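Local coordinates for protein 433aa long hypothetical phosphoribosylglycinamide formyl transferase (Pyrococcus horikoshii, PDB 2DWC) that belongs to the ATP-grasp superfamily, with a PurT-type C-terminal region, and is modelled with adenosine-5'-diphosphate in its pocket, at residues H346-R360 against A408-D422. Residues are numbered along the deposited sequence; the frame is centred on the assembly and turned at random.
Sequences HVIKAKVSGYSPRFR and AHMIELRTRSSDWHD. With SO4 (sulfate ion), chain G.
Strands 358-360 and 412-414 pair antiparallel, their axes 4.8 Å apart at 153°, with R358-R414 and R360-E412 as hydrogen-bonded pairs flanking the non-hydrogen-bonded pair F359-L413. On the face carrying R358, R360, E412 and R414, the indole of W420 is sandwiched between R360 on one side and CG of R414 on the other. The R360 guanidinium lies nearly parallel to the ring, CZ 3.6 Å from the five-membered-ring centroid, a cation-pi stack; CD sits above the six-membered ring. The same guanidinium offers NE and NH2 to a single oxygen of E412, with NH2 2.8 Å from OE1, which lies in its plane, so salt bridge and stack together fix its rotation. R358, bent at chi3 (83°), lays its guanidinium flat on that of R414, planes 7° apart. A sulfate, probably from the crystallisation liquor, probably helps to balance the positive charge of these arginines: its O3 accepts from R414 NE and NH2, while W420 NE1 reaches O2 at 2.8 Å. On the F359-L413 face, L413 CD2 meets the phenyl edge, 3.3 Å from F359 CD2, and also I348 CG2. Farther along, T415 OG1 donates to S353 O (2.7 Å), and V352 CG1 sits over the H421 ring. F359 and R360 also pair with a strand of the second subunit, making this a small antiparallel sheet, its strand 358-360 belonging to the PurT C-terminal family region, that continues across the dimer interface.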
loop_
_atom_site.group_PDB
_atom_site.type_symbol
_atom_site.label_atom_id
_atom_site.label_comp_id
_atom_site.label_asym_id
_atom_site.label_seq_id
_atom_site.Cartn_x
_atom_site.Cartn_y
_atom_site.Cartn_z
ATOM N N HIS B 346 -5.337 7.766 -14.545
ATOM C CA HIS B 346 -6.399 7.855 -15.524
ATOM C C HIS B 346 -7.446 6.830 -15.057
ATOM O O HIS B 346 -7.101 5.691 -14.711
ATOM C CB HIS B 346 -5.914 7.530 -16.939
ATOM C CG HIS B 346 -6.910 7.917 -17.988
ATOM N ND1 HIS B 346 -8.097 7.235 -18.174
ATOM C CD2 HIS B 346 -6.947 8.981 -18.834
ATOM C CE1 HIS B 346 -8.825 7.862 -19.085
ATOM N NE2 HIS B 346 -8.154 8.925 -19.497
ATOM N N VAL B 347 -8.705 7.244 -14.995
ATOM C CA VAL B 347 -9.751 6.326 -14.542
ATOM C C VAL B 347 -10.029 5.182 -15.494
ATOM O O VAL B 347 -9.704 5.240 -16.686
ATOM C CB VAL B 347 -11.089 7.099 -14.296
ATOM C CG1 VAL B 347 -10.830 8.249 -13.321
ATOM C CG2 VAL B 347 -11.657 7.636 -15.628
ATOM N N ILE B 348 -10.587 4.108 -14.924
ATOM C CA ILE B 348 -11.021 2.928 -15.677
ATOM C C ILE B 348 -12.503 2.900 -15.312
ATOM O O ILE B 348 -12.881 2.573 -14.172
ATOM C CB ILE B 348 -10.307 1.653 -15.196
ATOM C CG1 ILE B 348 -8.784 1.767 -15.501
ATOM C CG2 ILE B 348 -10.885 0.455 -15.923
ATOM C CD1 ILE B 348 -7.951 0.648 -14.846
ATOM N N LYS B 349 -13.345 3.298 -16.269
ATOM C CA LYS B 349 -14.789 3.394 -16.004
ATOM C C LYS B 349 -15.602 2.391 -16.777
ATOM O O LYS B 349 -15.265 2.063 -17.908
ATOM C CB LYS B 349 -15.316 4.793 -16.348
ATOM C CG LYS B 349 -14.553 5.935 -15.718
ATOM C CD LYS B 349 -15.431 7.177 -15.594
ATOM C CE LYS B 349 -16.215 7.436 -16.880
ATOM N NZ LYS B 349 -17.292 8.444 -16.641
ATOM N N ALA B 350 -16.693 1.919 -16.170
ATOM C CA ALA B 350 -17.522 0.925 -16.841
ATOM C C ALA B 350 -18.395 1.600 -17.875
ATOM O O ALA B 350 -18.925 2.687 -17.627
ATOM C CB ALA B 350 -18.420 0.189 -15.816
ATOM N N LYS B 351 -18.552 0.924 -19.004
ATOM C CA LYS B 351 -19.390 1.409 -20.094
ATOM C C LYS B 351 -20.635 0.525 -20.133
ATOM O O LYS B 351 -21.508 0.701 -20.980
ATOM C CB LYS B 351 -18.648 1.312 -21.420
ATOM C CG LYS B 351 -17.614 2.383 -21.630
ATOM C CD LYS B 351 -18.272 3.753 -21.670
ATOM C CE LYS B 351 -17.359 4.776 -22.351
ATOM N NZ LYS B 351 -18.013 6.111 -22.538
ATOM N N VAL B 352 -20.698 -0.437 -19.215
ATOM C CA VAL B 352 -21.839 -1.325 -19.120
ATOM C C VAL B 352 -22.179 -1.588 -17.662
ATOM O O VAL B 352 -21.454 -1.177 -16.767
ATOM C CB VAL B 352 -21.576 -2.658 -19.838
ATOM C CG1 VAL B 352 -21.252 -2.394 -21.299
ATOM C CG2 VAL B 352 -20.447 -3.407 -19.154
ATOM N N SER B 353 -23.303 -2.233 -17.418
ATOM C CA SER B 353 -23.699 -2.519 -16.052
ATOM C C SER B 353 -23.710 -4.035 -15.862
ATOM O O SER B 353 -23.581 -4.807 -16.842
ATOM C CB SER B 353 -25.095 -1.953 -15.785
ATOM O OG SER B 353 -26.068 -2.714 -16.484
ATOM N N GLY B 354 -23.847 -4.454 -14.601
ATOM C CA GLY B 354 -23.923 -5.859 -14.298
ATOM C C GLY B 354 -23.038 -6.305 -13.155
ATOM O O GLY B 354 -22.152 -5.581 -12.701
ATOM N N TYR B 355 -23.285 -7.522 -12.701
ATOM C CA TYR B 355 -22.521 -8.092 -11.600
ATOM C C TYR B 355 -21.251 -8.782 -12.049
ATOM O O TYR B 355 -21.102 -9.127 -13.233
ATOM C CB TYR B 355 -23.409 -9.101 -10.879
ATOM C CG TYR B 355 -23.360 -8.990 -9.398
ATOM C CD1 TYR B 355 -22.507 -9.807 -8.647
ATOM C CD2 TYR B 355 -24.133 -8.045 -8.735
ATOM C CE1 TYR B 355 -22.441 -9.677 -7.267
ATOM C CE2 TYR B 355 -24.064 -7.894 -7.341
ATOM C CZ TYR B 355 -23.225 -8.710 -6.618
ATOM O OH TYR B 355 -23.156 -8.622 -5.257
ATOM N N SER B 356 -20.325 -8.962 -11.099
ATOM C CA SER B 356 -19.061 -9.702 -11.331
ATOM C C SER B 356 -18.211 -9.136 -12.471
ATOM O O SER B 356 -17.920 -9.837 -13.448
ATOM C CB SER B 356 -19.371 -11.197 -11.632
ATOM O OG SER B 356 -20.292 -11.724 -10.645
ATOM N N PRO B 357 -17.762 -7.883 -12.338
ATOM C CA PRO B 357 -16.948 -7.308 -13.428
ATOM C C PRO B 357 -15.662 -8.070 -13.687
ATOM O O PRO B 357 -15.109 -8.750 -12.769
ATOM C CB PRO B 357 -16.653 -5.874 -12.937
ATOM C CG PRO B 357 -17.842 -5.580 -11.959
ATOM C CD PRO B 357 -17.981 -6.917 -11.236
ATOM N N ARG B 358 -15.168 -8.014 -14.937
ATOM C CA ARG B 358 -13.903 -8.669 -15.231
ATOM C C ARG B 358 -13.183 -7.711 -16.194
ATOM O O ARG B 358 -13.820 -6.917 -16.928
ATOM C CB ARG B 358 -14.069 -10.095 -15.813
ATOM C CG ARG B 358 -15.065 -10.344 -16.831
ATOM C CD ARG B 358 -14.950 -11.849 -17.180
ATOM N NE ARG B 358 -15.677 -12.710 -16.254
ATOM C CZ ARG B 358 -15.455 -14.020 -16.092
ATOM N NH1 ARG B 358 -14.499 -14.640 -16.790
ATOM N NH2 ARG B 358 -16.197 -14.736 -15.252
ATOM N N PHE B 359 -11.865 -7.752 -16.133
ATOM C CA PHE B 359 -11.042 -6.813 -16.884
ATOM C C PHE B 359 -10.077 -7.566 -17.744
ATOM O O PHE B 359 -9.407 -8.483 -17.261
ATOM C CB PHE B 359 -10.236 -5.982 -15.882
ATOM C CG PHE B 359 -11.058 -5.329 -14.826
ATOM C CD1 PHE B 359 -11.381 -6.000 -13.641
ATOM C CD2 PHE B 359 -11.572 -4.049 -15.041
ATOM C CE1 PHE B 359 -12.204 -5.397 -12.697
ATOM C CE2 PHE B 359 -12.405 -3.450 -14.094
ATOM C CZ PHE B 359 -12.715 -4.155 -12.911
ATOM N N ARG B 360 -9.958 -7.205 -19.018
ATOM C CA ARG B 360 -8.950 -7.908 -19.815
ATOM C C ARG B 360 -8.040 -6.904 -20.499
ATOM O O ARG B 360 -8.251 -5.711 -20.420
ATOM C CB ARG B 360 -9.566 -8.867 -20.840
ATOM C CG ARG B 360 -10.281 -8.180 -21.985
ATOM C CD ARG B 360 -10.759 -9.245 -22.989
ATOM N NE ARG B 360 -11.394 -8.592 -24.131
ATOM C CZ ARG B 360 -12.060 -9.217 -25.103
ATOM N NH1 ARG B 360 -12.201 -10.550 -25.103
ATOM N NH2 ARG B 360 -12.601 -8.488 -26.077
ATOM N N ALA B 408 -4.766 2.842 -19.179
ATOM C CA ALA B 408 -6.203 2.712 -18.954
ATOM C C ALA B 408 -6.921 2.285 -20.223
ATOM O O ALA B 408 -7.824 1.445 -20.185
ATOM C CB ALA B 408 -6.794 4.024 -18.444
ATOM N N HIS B 409 -6.546 2.889 -21.350
ATOM C CA HIS B 409 -7.191 2.555 -22.613
ATOM C C HIS B 409 -6.916 1.146 -23.145
ATOM O O HIS B 409 -7.606 0.702 -24.052
ATOM C CB HIS B 409 -6.849 3.622 -23.663
ATOM C CG HIS B 409 -7.517 4.939 -23.407
ATOM N ND1 HIS B 409 -7.179 6.094 -24.087
ATOM C CD2 HIS B 409 -8.511 5.286 -22.554
ATOM C CE1 HIS B 409 -7.936 7.092 -23.661
ATOM N NE2 HIS B 409 -8.752 6.630 -22.732
ATOM N N MET B 410 -5.919 0.448 -22.588
ATOM C CA MET B 410 -5.622 -0.912 -22.978
ATOM C C MET B 410 -6.537 -1.923 -22.280
ATOM O O MET B 410 -6.560 -3.113 -22.628
ATOM C CB MET B 410 -4.175 -1.242 -22.618
ATOM C CG MET B 410 -3.157 -0.531 -23.511
ATOM S SD MET B 410 -1.479 -0.941 -22.956
ATOM C CE MET B 410 -0.446 -0.199 -24.196
ATOM N N ILE B 411 -7.288 -1.451 -21.289
ATOM C CA ILE B 411 -8.146 -2.365 -20.539
ATOM C C ILE B 411 -9.598 -2.381 -21.017
ATOM O O ILE B 411 -10.201 -1.323 -21.240
ATOM C CB ILE B 411 -8.045 -2.025 -19.033
ATOM C CG1 ILE B 411 -6.605 -2.350 -18.559
ATOM C CG2 ILE B 411 -9.093 -2.843 -18.221
ATOM C CD1 ILE B 411 -6.269 -1.706 -17.273
ATOM N N GLU B 412 -10.140 -3.577 -21.243
ATOM C CA GLU B 412 -11.549 -3.714 -21.646
ATOM C C GLU B 412 -12.263 -4.381 -20.485
ATOM O O GLU B 412 -11.653 -5.169 -19.743
ATOM C CB GLU B 412 -11.691 -4.617 -22.885
ATOM C CG GLU B 412 -11.038 -3.987 -24.117
ATOM C CD GLU B 412 -11.427 -4.702 -25.377
ATOM O OE1 GLU B 412 -11.741 -5.904 -25.292
ATOM O OE2 GLU B 412 -11.408 -4.061 -26.450
ATOM N N LEU B 413 -13.542 -4.081 -20.344
ATOM C CA LEU B 413 -14.325 -4.639 -19.233
ATOM C C LEU B 413 -15.634 -5.257 -19.658
ATOM O O LEU B 413 -16.226 -4.863 -20.678
ATOM C CB LEU B 413 -14.680 -3.530 -18.212
ATOM C CG LEU B 413 -13.904 -2.217 -18.176
ATOM C CD1 LEU B 413 -14.526 -1.260 -17.166
ATOM C CD2 LEU B 413 -12.465 -2.497 -17.801
ATOM N N ARG B 414 -16.102 -6.235 -18.884
ATOM C CA ARG B 414 -17.423 -6.780 -19.153
ATOM C C ARG B 414 -17.991 -7.223 -17.824
ATOM O O ARG B 414 -17.286 -7.204 -16.809
ATOM C CB ARG B 414 -17.396 -7.962 -20.121
ATOM C CG ARG B 414 -16.933 -9.326 -19.548
ATOM C CD ARG B 414 -17.444 -10.417 -20.532
ATOM N NE ARG B 414 -16.992 -11.788 -20.247
ATOM C CZ ARG B 414 -17.555 -12.609 -19.366
ATOM N NH1 ARG B 414 -18.601 -12.207 -18.647
ATOM N NH2 ARG B 414 -17.101 -13.857 -19.238
ATOM N N THR B 415 -19.273 -7.570 -17.808
ATOM C CA THR B 415 -19.866 -8.071 -16.567
ATOM C C THR B 415 -20.430 -9.436 -16.887
ATOM O O THR B 415 -20.302 -9.930 -18.006
ATOM C CB THR B 415 -20.950 -7.145 -16.033
ATOM O OG1 THR B 415 -21.989 -7.024 -17.008
ATOM C CG2 THR B 415 -20.367 -5.750 -15.778
ATOM N N ARG B 416 -21.084 -10.043 -15.911
ATOM C CA ARG B 416 -21.597 -11.387 -16.039
ATOM C C ARG B 416 -22.574 -11.505 -17.191
ATOM O O ARG B 416 -22.622 -12.535 -17.877
ATOM C CB ARG B 416 -22.276 -11.729 -14.693
ATOM C CG ARG B 416 -22.872 -13.004 -14.542
ATOM C CD ARG B 416 -23.150 -13.249 -13.052
ATOM N NE ARG B 416 -22.576 -14.559 -12.840
ATOM C CZ ARG B 416 -22.958 -15.644 -13.507
ATOM N NH1 ARG B 416 -23.948 -15.568 -14.404
ATOM N NH2 ARG B 416 -22.286 -16.769 -13.358
ATOM N N SER B 417 -23.322 -10.431 -17.404
ATOM C CA SER B 417 -24.343 -10.353 -18.430
ATOM C C SER B 417 -24.111 -9.224 -19.452
ATOM O O SER B 417 -25.043 -8.502 -19.802
ATOM C CB SER B 417 -25.704 -10.144 -17.759
ATOM O OG SER B 417 -25.736 -8.878 -17.100
ATOM N N SER B 418 -22.878 -9.046 -19.909
ATOM C CA SER B 418 -22.603 -8.019 -20.909
ATOM C C SER B 418 -21.479 -8.516 -21.786
ATOM O O SER B 418 -20.867 -9.550 -21.500
ATOM C CB SER B 418 -22.169 -6.700 -20.273
ATOM O OG SER B 418 -20.751 -6.658 -20.131
ATOM N N ASP B 419 -21.213 -7.794 -22.871
ATOM C CA ASP B 419 -20.109 -8.177 -23.734
ATOM C C ASP B 419 -18.973 -7.261 -23.341
ATOM O O ASP B 419 -19.155 -6.359 -22.528
ATOM C CB ASP B 419 -20.446 -7.950 -25.216
ATOM C CG ASP B 419 -21.541 -8.882 -25.722
ATOM O OD1 ASP B 419 -21.528 -10.088 -25.364
ATOM O OD2 ASP B 419 -22.403 -8.403 -26.490
ATOM N N TRP B 420 -17.805 -7.498 -23.927
ATOM C CA TRP B 420 -16.628 -6.690 -23.653
ATOM C C TRP B 420 -16.717 -5.286 -24.283
ATOM O O TRP B 420 -17.191 -5.128 -25.405
ATOM C CB TRP B 420 -15.402 -7.430 -24.174
ATOM C CG TRP B 420 -15.120 -8.715 -23.438
ATOM C CD1 TRP B 420 -15.382 -9.994 -23.851
ATOM C CD2 TRP B 420 -14.426 -8.829 -22.189
ATOM N NE1 TRP B 420 -14.870 -10.906 -22.936
ATOM C CE2 TRP B 420 -14.281 -10.211 -21.907
ATOM C CE3 TRP B 420 -13.908 -7.892 -21.283
ATOM C CZ2 TRP B 420 -13.624 -10.675 -20.743
ATOM C CZ3 TRP B 420 -13.262 -8.357 -20.137
ATOM C CH2 TRP B 420 -13.127 -9.723 -19.881
ATOM N N HIS B 421 -16.255 -4.273 -23.554
ATOM C CA HIS B 421 -16.288 -2.882 -24.022
ATOM C C HIS B 421 -14.978 -2.179 -23.671
ATOM O O HIS B 421 -14.446 -2.367 -22.571
ATOM C CB HIS B 421 -17.455 -2.109 -23.375
ATOM C CG HIS B 421 -18.797 -2.410 -23.971
ATOM N ND1 HIS B 421 -19.484 -3.579 -23.721
ATOM C CD2 HIS B 421 -19.582 -1.686 -24.806
ATOM C CE1 HIS B 421 -20.634 -3.564 -24.375
ATOM N NE2 HIS B 421 -20.718 -2.426 -25.040
ATOM N N ASP B 422 -14.476 -1.358 -24.594
ATOM C CA ASP B 422 -13.227 -0.628 -24.399
ATOM C C ASP B 422 -13.349 0.520 -23.398
ATOM O O ASP B 422 -14.458 0.994 -23.114
ATOM C CB ASP B 422 -12.729 -0.087 -25.738
ATOM C CG ASP B 422 -13.802 0.690 -26.481
ATOM O OD1 ASP B 422 -14.455 1.559 -25.851
ATOM O OD2 ASP B 422 -13.990 0.430 -27.691
HETATM S S SO4 G . -14.792 -14.507 -22.283
HETATM O O1 SO4 G . -16.174 -15.015 -22.569
HETATM O O2 SO4 G . -14.342 -13.611 -23.399
HETATM O O3 SO4 G . -14.798 -13.742 -20.990
HETATM O O4 SO4 G . -13.847 -15.664 -22.155
#